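Local coordinates for protein nuclear RNA export factor 2 (PDB 6MRK) that may take part in nuclear mRNA export and, in ovaries, works in a complex with Piwi and Nxt1 that silences transposons cotranscriptionally, at residues Q2-C7 with S111-V116. Sequence-based numbering, arbitrary orientation.
Sequences QKNFLC and SLQTDV
A short parallel edge strand pairs F5 with D115: residues 5-6, weakly bonded and near the start of this fragment, lie parallel to the long strand 104-119. Two backbone bonds hold the pairing, F5 N to T114 O (2.9 Å) and V116 N to F5 O (3.2 Å). C7 N makes a more bent hydrogen bond to V116 O (3.1 Å, 142° at the hydrogen). Ahead of residues 5-6, side-chain amide oxygens accept from backbone N-H groups. N4 brings OD1 to T114 N, which donates at 2.9 Å from above the amide plane, 46° out of it; CG stands beside N4's own N (chi1 -65°), turning the amide across the T114 side chain. The extended chain of Q113 reaches the other way and offers a lone pair of OE1, in the carbonyl plane, to K3 N at 3.3 Å.

In this NTF2-like domain the strand order within this chain places 5-6 at one margin of the curved mixed sheet, while 113-116 is bonded on its other side to strand 123-135. T114, L6 and V116 lie toward helix 12-27, where T114 and V116 pack on V15 and L6 on Y12. L6 and V116 run side by side, CD1 of L6 meeting CG2 of V116 at 3.6 Å, and CG1 of V116 touches CB of C7. F5 and D115 occupy the face turned to the chain of another protein: F5 CB lies 3.6 Å from D115 OD2, and the F5 ring meets V116 O obliquely. From that other chain a basic side chain forms a salt bridge with D115 OD1 and a polar one a hydrogen bond with OD2.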
loop_
_atom_site.group_PDB
_atom_site.type_symbol
_atom_site.label_atom_id
_atom_site.label_comp_id
_atom_site.label_asym_id
_atom_site.label_seq_id
_atom_site.Cartn_x
_atom_site.Cartn_y
_atom_site.Cartn_z
ATOM N N GLN A 2 15.541 2.749 -11.150
ATOM C CA GLN A 2 14.709 1.685 -10.473
ATOM C C GLN A 2 15.491 1.017 -9.336
ATOM O O GLN A 2 16.470 0.314 -9.649
ATOM C CB GLN A 2 14.312 0.600 -11.468
ATOM C CG GLN A 2 13.414 1.104 -12.587
ATOM C CD GLN A 2 12.613 -0.033 -13.174
ATOM O OE1 GLN A 2 13.099 -1.160 -13.279
ATOM N NE2 GLN A 2 11.366 0.241 -13.529
ATOM N N LYS A 3 15.063 1.195 -8.076
ATOM C CA LYS A 3 15.650 0.476 -6.910
ATOM C C LYS A 3 14.568 -0.342 -6.194
ATOM O O LYS A 3 13.463 0.187 -5.935
ATOM C CB LYS A 3 16.345 1.408 -5.918
ATOM C CG LYS A 3 17.641 0.807 -5.397
ATOM C CD LYS A 3 18.211 1.447 -4.169
ATOM C CE LYS A 3 18.641 2.875 -4.411
ATOM N NZ LYS A 3 19.614 3.006 -5.519
ATOM N N ASN A 4 14.894 -1.598 -5.896
ATOM C CA ASN A 4 14.053 -2.512 -5.089
ATOM C C ASN A 4 14.651 -2.540 -3.684
ATOM O O ASN A 4 15.874 -2.513 -3.568
ATOM C CB ASN A 4 13.985 -3.917 -5.693
ATOM C CG ASN A 4 13.289 -3.941 -7.034
ATOM O OD1 ASN A 4 12.406 -3.136 -7.291
ATOM N ND2 ASN A 4 13.681 -4.858 -7.903
ATOM N N PHE A 5 13.807 -2.595 -2.663
ATOM C CA PHE A 5 14.238 -2.805 -1.265
ATOM C C PHE A 5 13.983 -4.272 -0.875
ATOM O O PHE A 5 12.975 -4.874 -1.319
ATOM C CB PHE A 5 13.548 -1.785 -0.360
ATOM C CG PHE A 5 13.981 -1.899 1.072
ATOM C CD1 PHE A 5 15.279 -1.592 1.433
ATOM C CD2 PHE A 5 13.114 -2.369 2.040
ATOM C CE1 PHE A 5 15.699 -1.737 2.746
ATOM C CE2 PHE A 5 13.537 -2.521 3.351
ATOM C CZ PHE A 5 14.829 -2.208 3.703
ATOM N N LEU A 6 14.919 -4.844 -0.113
ATOM C CA LEU A 6 14.822 -6.209 0.456
ATOM C C LEU A 6 15.185 -6.178 1.940
ATOM O O LEU A 6 16.336 -5.996 2.273
ATOM C CB LEU A 6 15.740 -7.154 -0.313
ATOM C CG LEU A 6 15.288 -8.606 -0.343
ATOM C CD1 LEU A 6 13.783 -8.715 -0.498
ATOM C CD2 LEU A 6 15.980 -9.339 -1.466
ATOM N N CYS A 7 14.162 -6.315 2.769
ATOM C CA CYS A 7 14.149 -6.670 4.209
ATOM C C CYS A 7 15.322 -7.575 4.610
ATOM O O CYS A 7 16.119 -7.206 5.481
ATOM C CB CYS A 7 12.867 -7.469 4.407
ATOM S SG CYS A 7 12.094 -7.204 6.000
ATOM N N SER A 111 8.490 -2.938 -15.168
ATOM C CA SER A 111 8.296 -1.575 -14.614
ATOM C C SER A 111 8.249 -1.632 -13.089
ATOM O O SER A 111 8.226 -0.556 -12.469
ATOM C CB SER A 111 7.056 -0.935 -15.183
ATOM O OG SER A 111 5.881 -1.386 -14.524
ATOM N N LEU A 112 8.266 -2.837 -12.520
ATOM C CA LEU A 112 7.840 -3.051 -11.122
ATOM C C LEU A 112 8.973 -2.711 -10.170
ATOM O O LEU A 112 10.054 -3.281 -10.331
ATOM C CB LEU A 112 7.435 -4.509 -10.912
ATOM C CG LEU A 112 6.176 -4.970 -11.639
ATOM C CD1 LEU A 112 5.875 -6.400 -11.234
ATOM C CD2 LEU A 112 4.980 -4.057 -11.361
ATOM N N GLN A 113 8.668 -1.898 -9.160
ATOM C CA GLN A 113 9.592 -1.595 -8.046
ATOM C C GLN A 113 9.005 -2.176 -6.766
ATOM O O GLN A 113 7.823 -1.932 -6.494
ATOM C CB GLN A 113 9.860 -0.099 -7.985
ATOM C CG GLN A 113 10.769 0.338 -9.120
ATOM C CD GLN A 113 11.001 1.825 -9.169
ATOM O OE1 GLN A 113 12.101 2.309 -8.900
ATOM N NE2 GLN A 113 9.956 2.554 -9.529
ATOM N N THR A 114 9.846 -2.918 -6.047
ATOM C CA THR A 114 9.523 -3.838 -4.936
ATOM C C THR A 114 10.017 -3.189 -3.645
ATOM O O THR A 114 11.067 -2.530 -3.654
ATOM C CB THR A 114 10.147 -5.203 -5.260
ATOM O OG1 THR A 114 9.025 -5.951 -5.715
ATOM C CG2 THR A 114 10.878 -5.895 -4.121
ATOM N N ASP A 115 9.287 -3.366 -2.559
ATOM C CA ASP A 115 9.782 -3.014 -1.206
ATOM C C ASP A 115 9.298 -4.094 -0.249
ATOM O O ASP A 115 8.122 -4.058 0.093
ATOM C CB ASP A 115 9.290 -1.638 -0.737
ATOM C CG ASP A 115 9.785 -0.467 -1.565
ATOM O OD1 ASP A 115 9.242 -0.281 -2.676
ATOM O OD2 ASP A 115 10.709 0.253 -1.099
ATOM N N VAL A 116 10.155 -5.029 0.147
ATOM C CA VAL A 116 9.804 -6.010 1.214
ATOM C C VAL A 116 10.186 -5.373 2.542
ATOM O O VAL A 116 11.344 -5.041 2.702
ATOM C CB VAL A 116 10.493 -7.373 1.025
ATOM C CG1 VAL A 116 10.050 -8.343 2.105
ATOM C CG2 VAL A 116 10.243 -7.963 -0.359
#